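Local coordinates for protein SidF, inhibitor of growth family, member 3 (Legionella pneumophila subsp. pneumophila, PDB 4FYE) that probably removes the 3-phosphate from phosphoinositide lipids as a membrane-associated phosphatase of Legionella, at residues V362-R367 / N434-N439; Q366-E371 / N420-V425. The protein carries 1 engineered substitution. One frame throughout, in Å; residues are numbered along the deposited sequence.

How the interactions relate
Both contacts start from the loop that joins strand 353-360 to helix 373-387; Gln366 and Arg367 belong to both, and the centres lie about 8 Å apart. Interaction 1 packs the turn 363-366 against the lead-in to helix 438-458, while interaction 2 sets Gln366 and Val368 against Asn420 and Phe422 of the turn 420-423. The two partner segments are tied to each other as well, since Asn434 ND2 sits 2.8 Å from Val425 O, a probable hydrogen bond. Toward the putative catalytic side, Glu371 O of interaction 2 accepts a weak hydrogen bond from Lys647, in the loop after strand 641-645, probably the phosphate-binding loop.

Interaction 1: V362-R367 / N434-N439; sequences VTAGQR and NSVTKN
Gly365 and Val436 are the nearest CA pair, 5.8 Å apart, where a type I beta turn from Thr363 to Gln366 meets the helically wound but irregular lead-in to helix 438-458. The turn is closed by Gln366 N bonding Thr363 O at 3.1 Å, and its two central residues, Ala364 and Gly365, are the ones presented to the other segment. Everything that meets here is carbon. Val436 straddles the turn with its two methyls: CG1 lies opposite its own backbone N (chi1 175°) and reaches Ala364 CB at 4.1 Å, while CG2, on the backbone N side, rests against Gly365 CA at 3.9 Å. The fork of the valine therefore spans both corner residues. Thr437 adds a third methyl. Its CG2 points away from its carbonyl carbon and packs on Ala364 CB at 3.7 Å, so that Ala364 is touched by two consecutive residues. Behind these side chains Lys438 N bonds Ser435 O at 3.3 Å, a turn that carries the chain into the helix. Polar links flank the apolar patch: Gly365 and Arg367 make backbone hydrogen bonds with Asp433 and Leu431, and Ser435 OG bonds the Asp433 carboxylate. The contact thus joins the loop leaving strand 353-360 to the start of helix 438-458, with helix 373-387 packing against both through Phe377, which touches Ala364 and Val436; the first residues of helix 438-458 lean in turn on the long helix 522-583.

Interaction 2: Q366-E371 / N420-V425; sequences QRVAAE and NWFRQV
Gln366 crosses the ring of Phe422 at about a right angle, its amide turned nearly parallel to the ring plane. CG of the glutamine stands 4.1 Å from the ring centroid, 29° off the normal, an off-centre CH-pi contact. With CG nearly opposite the backbone N (chi1 -156°) and the chain extended beyond it, the amide is carried past the CD2 side of the ring. There Gln366 CD comes within 3.4 Å of Phe422 CD2, the planes 21° apart. Val368 crosses the same ring farther out, its CG2 3.9 Å from Phe422 CZ. Trp421 CE3 lies over one face, offset toward the rim, on the opposite side of the ring plane from Gln366 and Val368.

Of polar links between the segments there is one, and it is weak: Gln366 NE2 to Asn420 OD1, 2.8 Å but sharply bent. Each amide also has an unfavourable like-with-like neighbour, so the donor and acceptor assignment is doubtful.

Within 420-425, Arg423 NE and NH2 both bond Asn420 O, each 3.0 Å away and close to the guanidinium plane, and Arg423 N gives the same oxygen a third bond at 3.1 Å. Three donors on one carbonyl help hold the type I beta turn from Asn420 to Arg423, while Arg423 NH1 bonds His619 O.

Strands 353-360, 402-416 and 641-645 run parallel, so these two loops emerge at one end of the sheet. That is also where the loop of Lys647 begins, consistent with the P-loop of a Cys-based phosphatase, whose expected cysteine is a serine here, probably the engineered substitution.

Interaction 1: V362-R367 / N434-N439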
loop_
_atom_site.group_PDB
_atom_site.type_symbol
_atom_site.label_atom_id
_atom_site.label_comp_id
_atom_site.label_asym_id
_atom_site.label_seq_id
_atom_site.Cartn_x
_atom_site.Cartn_y
_atom_site.Cartn_z
ATOM N N VAL A 362 0.058 -10.592 5.481
ATOM C CA VAL A 362 -0.884 -11.511 6.185
ATOM C C VAL A 362 -0.231 -12.868 6.568
ATOM O O VAL A 362 0.818 -13.193 6.105
ATOM C CB VAL A 362 -2.003 -11.698 5.129
ATOM C CG1 VAL A 362 -2.329 -13.144 4.802
ATOM C CG2 VAL A 362 -3.181 -10.721 5.268
ATOM N N THR A 363 -0.778 -13.636 7.500
ATOM C CA THR A 363 -0.276 -14.995 7.659
ATOM C C THR A 363 -1.321 -16.019 7.139
ATOM O O THR A 363 -2.259 -16.450 7.833
ATOM C CB THR A 363 0.578 -15.296 8.956
ATOM O OG1 THR A 363 0.549 -16.703 9.359
ATOM C CG2 THR A 363 0.291 -14.473 10.040
ATOM N N ALA A 364 -1.141 -16.327 5.862
ATOM C CA ALA A 364 -2.037 -17.142 5.093
ATOM C C ALA A 364 -2.348 -18.434 5.768
ATOM O O ALA A 364 -3.467 -18.948 5.606
ATOM C CB ALA A 364 -1.401 -17.428 3.764
ATOM N N GLY A 365 -1.401 -19.005 6.518
ATOM C CA GLY A 365 -1.714 -20.329 7.147
ATOM C C GLY A 365 -2.401 -20.372 8.503
ATOM O O GLY A 365 -2.666 -21.429 9.000
ATOM N N GLN A 366 -2.630 -19.215 9.119
ATOM C CA GLN A 366 -3.063 -19.093 10.523
ATOM C C GLN A 366 -4.344 -19.827 10.810
ATOM O O GLN A 366 -5.263 -19.786 10.034
ATOM C CB GLN A 366 -3.315 -17.645 10.827
ATOM C CG GLN A 366 -3.211 -17.289 12.280
ATOM C CD GLN A 366 -3.331 -15.821 12.522
ATOM O OE1 GLN A 366 -4.068 -15.412 13.416
ATOM N NE2 GLN A 366 -2.584 -15.007 11.759
ATOM N N ARG A 367 -4.444 -20.463 11.970
ATOM C CA ARG A 367 -5.580 -21.324 12.244
ATOM C C ARG A 367 -6.542 -20.860 13.317
ATOM O O ARG A 367 -7.610 -21.446 13.501
ATOM C CB ARG A 367 -5.091 -22.755 12.561
ATOM C CG ARG A 367 -4.613 -23.431 11.303
ATOM C CD ARG A 367 -4.732 -24.903 11.397
ATOM N NE ARG A 367 -4.668 -25.509 10.079
ATOM C CZ ARG A 367 -3.752 -26.404 9.722
ATOM N NH1 ARG A 367 -2.800 -26.785 10.589
ATOM N NH2 ARG A 367 -3.784 -26.899 8.494
ATOM N N ASN A 434 2.727 -23.205 8.144
ATOM C CA ASN A 434 3.767 -22.446 7.466
ATOM C C ASN A 434 3.904 -22.746 5.970
ATOM O O ASN A 434 4.428 -21.914 5.234
ATOM C CB ASN A 434 5.156 -22.730 8.071
ATOM C CG ASN A 434 5.272 -22.438 9.579
ATOM O OD1 ASN A 434 4.501 -21.681 10.169
ATOM N ND2 ASN A 434 6.279 -23.065 10.209
ATOM N N SER A 435 3.414 -23.899 5.533
ATOM C CA SER A 435 3.645 -24.404 4.189
ATOM C C SER A 435 2.707 -23.921 3.065
ATOM O O SER A 435 3.001 -24.167 1.886
ATOM C CB SER A 435 3.606 -25.934 4.184
ATOM O OG SER A 435 2.258 -26.361 4.135
ATOM N N VAL A 436 1.594 -23.292 3.429
ATOM C CA VAL A 436 0.646 -22.750 2.472
ATOM C C VAL A 436 1.281 -21.867 1.360
ATOM O O VAL A 436 0.817 -21.894 0.246
ATOM C CB VAL A 436 -0.418 -21.877 3.182
ATOM C CG1 VAL A 436 -1.327 -21.211 2.133
ATOM C CG2 VAL A 436 -1.242 -22.719 4.132
ATOM N N THR A 437 2.305 -21.073 1.682
ATOM C CA THR A 437 2.851 -20.031 0.814
ATOM C C THR A 437 4.224 -20.475 0.302
ATOM O O THR A 437 4.855 -19.736 -0.490
ATOM C CB THR A 437 3.101 -18.700 1.602
ATOM O OG1 THR A 437 3.978 -18.999 2.716
ATOM C CG2 THR A 437 1.804 -18.060 2.086
ATOM N N LYS A 438 4.710 -21.623 0.793
ATOM C CA LYS A 438 6.038 -22.163 0.407
ATOM C C LYS A 438 6.255 -22.087 -1.110
ATOM O O LYS A 438 7.232 -21.477 -1.559
ATOM C CB LYS A 438 6.230 -23.610 0.909
ATOM C CG LYS A 438 7.692 -24.074 1.025
ATOM C CD LYS A 438 7.887 -25.606 0.896
ATOM C CE LYS A 438 8.506 -26.119 -0.439
ATOM N NZ LYS A 438 8.611 -25.143 -1.589
ATOM N N ASN A 439 5.353 -22.708 -1.888
ATOM C CA ASN A 439 5.468 -22.728 -3.358
ATOM C C ASN A 439 5.530 -21.324 -4.027
ATOM O O ASN A 439 6.410 -21.061 -4.902
ATOM C CB ASN A 439 4.329 -23.562 -3.984
ATOM C CG ASN A 439 4.580 -25.089 -3.876
ATOM O OD1 ASN A 439 5.690 -25.548 -3.552
ATOM N ND2 ASN A 439 3.543 -25.877 -4.149
#

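Interaction 2: Q366-E371 / N420-V425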
loop_
_atom_site.group_PDB
_atom_site.type_symbol
_atom_site.label_atom_id
_atom_site.label_comp_id
_atom_site.label_asym_id
_atom_site.label_seq_id
_atom_site.Cartn_x
_atom_site.Cartn_y
_atom_site.Cartn_z
ATOM N N GLN A 366 -2.630 -19.215 9.119
ATOM C CA GLN A 366 -3.063 -19.093 10.523
ATOM C C GLN A 366 -4.344 -19.827 10.810
ATOM O O GLN A 366 -5.263 -19.786 10.034
ATOM C CB GLN A 366 -3.315 -17.645 10.827
ATOM C CG GLN A 366 -3.211 -17.289 12.280
ATOM C CD GLN A 366 -3.331 -15.821 12.522
ATOM O OE1 GLN A 366 -4.068 -15.412 13.416
ATOM N NE2 GLN A 366 -2.584 -15.007 11.759
ATOM N N ARG A 367 -4.444 -20.463 11.970
ATOM C CA ARG A 367 -5.580 -21.324 12.244
ATOM C C ARG A 367 -6.542 -20.860 13.317
ATOM O O ARG A 367 -7.610 -21.446 13.501
ATOM C CB ARG A 367 -5.091 -22.755 12.561
ATOM C CG ARG A 367 -4.613 -23.431 11.303
ATOM C CD ARG A 367 -4.732 -24.903 11.397
ATOM N NE ARG A 367 -4.668 -25.509 10.079
ATOM C CZ ARG A 367 -3.752 -26.404 9.722
ATOM N NH1 ARG A 367 -2.800 -26.785 10.589
ATOM N NH2 ARG A 367 -3.784 -26.899 8.494
ATOM N N VAL A 368 -6.147 -19.872 14.080
ATOM C CA VAL A 368 -7.060 -19.278 15.006
ATOM C C VAL A 368 -7.107 -17.781 14.719
ATOM O O VAL A 368 -6.114 -17.228 14.242
ATOM C CB VAL A 368 -6.635 -19.491 16.461
ATOM C CG1 VAL A 368 -6.777 -20.971 16.804
ATOM C CG2 VAL A 368 -5.248 -18.932 16.714
ATOM N N ALA A 369 -8.254 -17.152 15.002
ATOM C CA ALA A 369 -8.460 -15.730 14.703
ATOM C C ALA A 369 -8.055 -15.517 13.243
ATOM O O ALA A 369 -7.433 -14.501 12.885
ATOM C CB ALA A 369 -7.605 -14.860 15.638
ATOM N N ALA A 370 -8.358 -16.522 12.424
ATOM C CA ALA A 370 -7.858 -16.584 11.067
ATOM C C ALA A 370 -8.283 -15.407 10.155
ATOM O O ALA A 370 -7.521 -14.998 9.258
ATOM C CB ALA A 370 -8.215 -17.908 10.439
ATOM N N GLU A 371 -9.481 -14.877 10.371
ATOM C CA GLU A 371 -10.048 -13.840 9.482
ATOM C C GLU A 371 -9.840 -14.084 7.961
ATOM O O GLU A 371 -9.591 -13.133 7.211
ATOM C CB GLU A 371 -9.504 -12.454 9.871
ATOM C CG GLU A 371 -9.869 -12.008 11.286
ATOM C CD GLU A 371 -9.101 -10.757 11.722
ATOM O OE1 GLU A 371 -8.581 -10.030 10.838
ATOM O OE2 GLU A 371 -9.006 -10.474 12.948
ATOM N N ASN A 420 2.947 -11.275 11.767
ATOM C CA ASN A 420 2.379 -11.279 13.120
ATOM C C ASN A 420 2.957 -12.475 13.909
ATOM O O ASN A 420 3.946 -13.075 13.534
ATOM C CB ASN A 420 0.858 -11.326 13.079
ATOM C CG ASN A 420 0.364 -12.671 12.553
ATOM O OD1 ASN A 420 -0.838 -12.877 12.308
ATOM N ND2 ASN A 420 1.288 -13.597 12.376
ATOM N N TRP A 421 2.375 -12.784 15.052
ATOM C CA TRP A 421 2.974 -13.757 15.946
ATOM C C TRP A 421 2.911 -15.147 15.330
ATOM O O TRP A 421 3.631 -16.055 15.711
ATOM C CB TRP A 421 2.285 -13.671 17.275
ATOM C CG TRP A 421 2.913 -14.528 18.366
ATOM C CD1 TRP A 421 4.011 -14.238 19.183
ATOM C CD2 TRP A 421 2.519 -15.879 18.755
ATOM N NE1 TRP A 421 4.305 -15.285 20.026
ATOM C CE2 TRP A 421 3.413 -16.275 19.850
ATOM C CE3 TRP A 421 1.521 -16.755 18.347
ATOM C CZ2 TRP A 421 3.306 -17.516 20.472
ATOM C CZ3 TRP A 421 1.417 -18.006 18.994
ATOM C CH2 TRP A 421 2.290 -18.366 20.021
ATOM N N PHE A 422 2.044 -15.349 14.355
ATOM C CA PHE A 422 1.901 -16.644 13.748
ATOM C C PHE A 422 2.761 -16.849 12.525
ATOM O O PHE A 422 2.684 -17.887 11.947
ATOM C CB PHE A 422 0.418 -17.003 13.506
ATOM C CG PHE A 422 -0.474 -16.877 14.770
ATOM C CD1 PHE A 422 -0.672 -17.968 15.616
ATOM C CD2 PHE A 422 -1.147 -15.673 15.081
ATOM C CE1 PHE A 422 -1.489 -17.860 16.769
ATOM C CE2 PHE A 422 -1.967 -15.562 16.203
ATOM C CZ PHE A 422 -2.129 -16.644 17.060
ATOM N N ARG A 423 3.653 -15.912 12.201
ATOM C CA ARG A 423 4.347 -15.898 10.897
ATOM C C ARG A 423 5.140 -17.180 10.583
ATOM O O ARG A 423 5.322 -17.538 9.424
ATOM C CB ARG A 423 5.255 -14.618 10.762
ATOM C CG ARG A 423 6.657 -14.754 11.401
ATOM C CD ARG A 423 7.412 -13.435 11.595
ATOM N NE ARG A 423 6.847 -13.074 12.836
ATOM C CZ ARG A 423 7.404 -13.077 14.031
ATOM N NH1 ARG A 423 8.729 -13.247 14.300
ATOM N NH2 ARG A 423 6.538 -12.795 14.957
ATOM N N GLN A 424 5.629 -17.872 11.608
ATOM C CA GLN A 424 6.469 -19.067 11.379
ATOM C C GLN A 424 6.548 -19.856 12.640
ATOM O O GLN A 424 7.489 -19.759 13.413
ATOM C CB GLN A 424 7.882 -18.753 10.895
ATOM C CG GLN A 424 8.629 -20.020 10.333
ATOM C CD GLN A 424 8.132 -20.396 8.921
ATOM O OE1 GLN A 424 7.195 -19.792 8.432
ATOM N NE2 GLN A 424 8.747 -21.383 8.281
ATOM N N VAL A 425 5.518 -20.631 12.843
ATOM C CA VAL A 425 5.278 -21.422 14.048
ATOM C C VAL A 425 6.204 -22.676 14.040
ATOM O O VAL A 425 6.658 -23.127 12.986
ATOM C CB VAL A 425 3.801 -21.770 13.833
ATOM C CG1 VAL A 425 3.480 -23.279 13.569
ATOM C CG2 VAL A 425 2.892 -20.890 14.662
#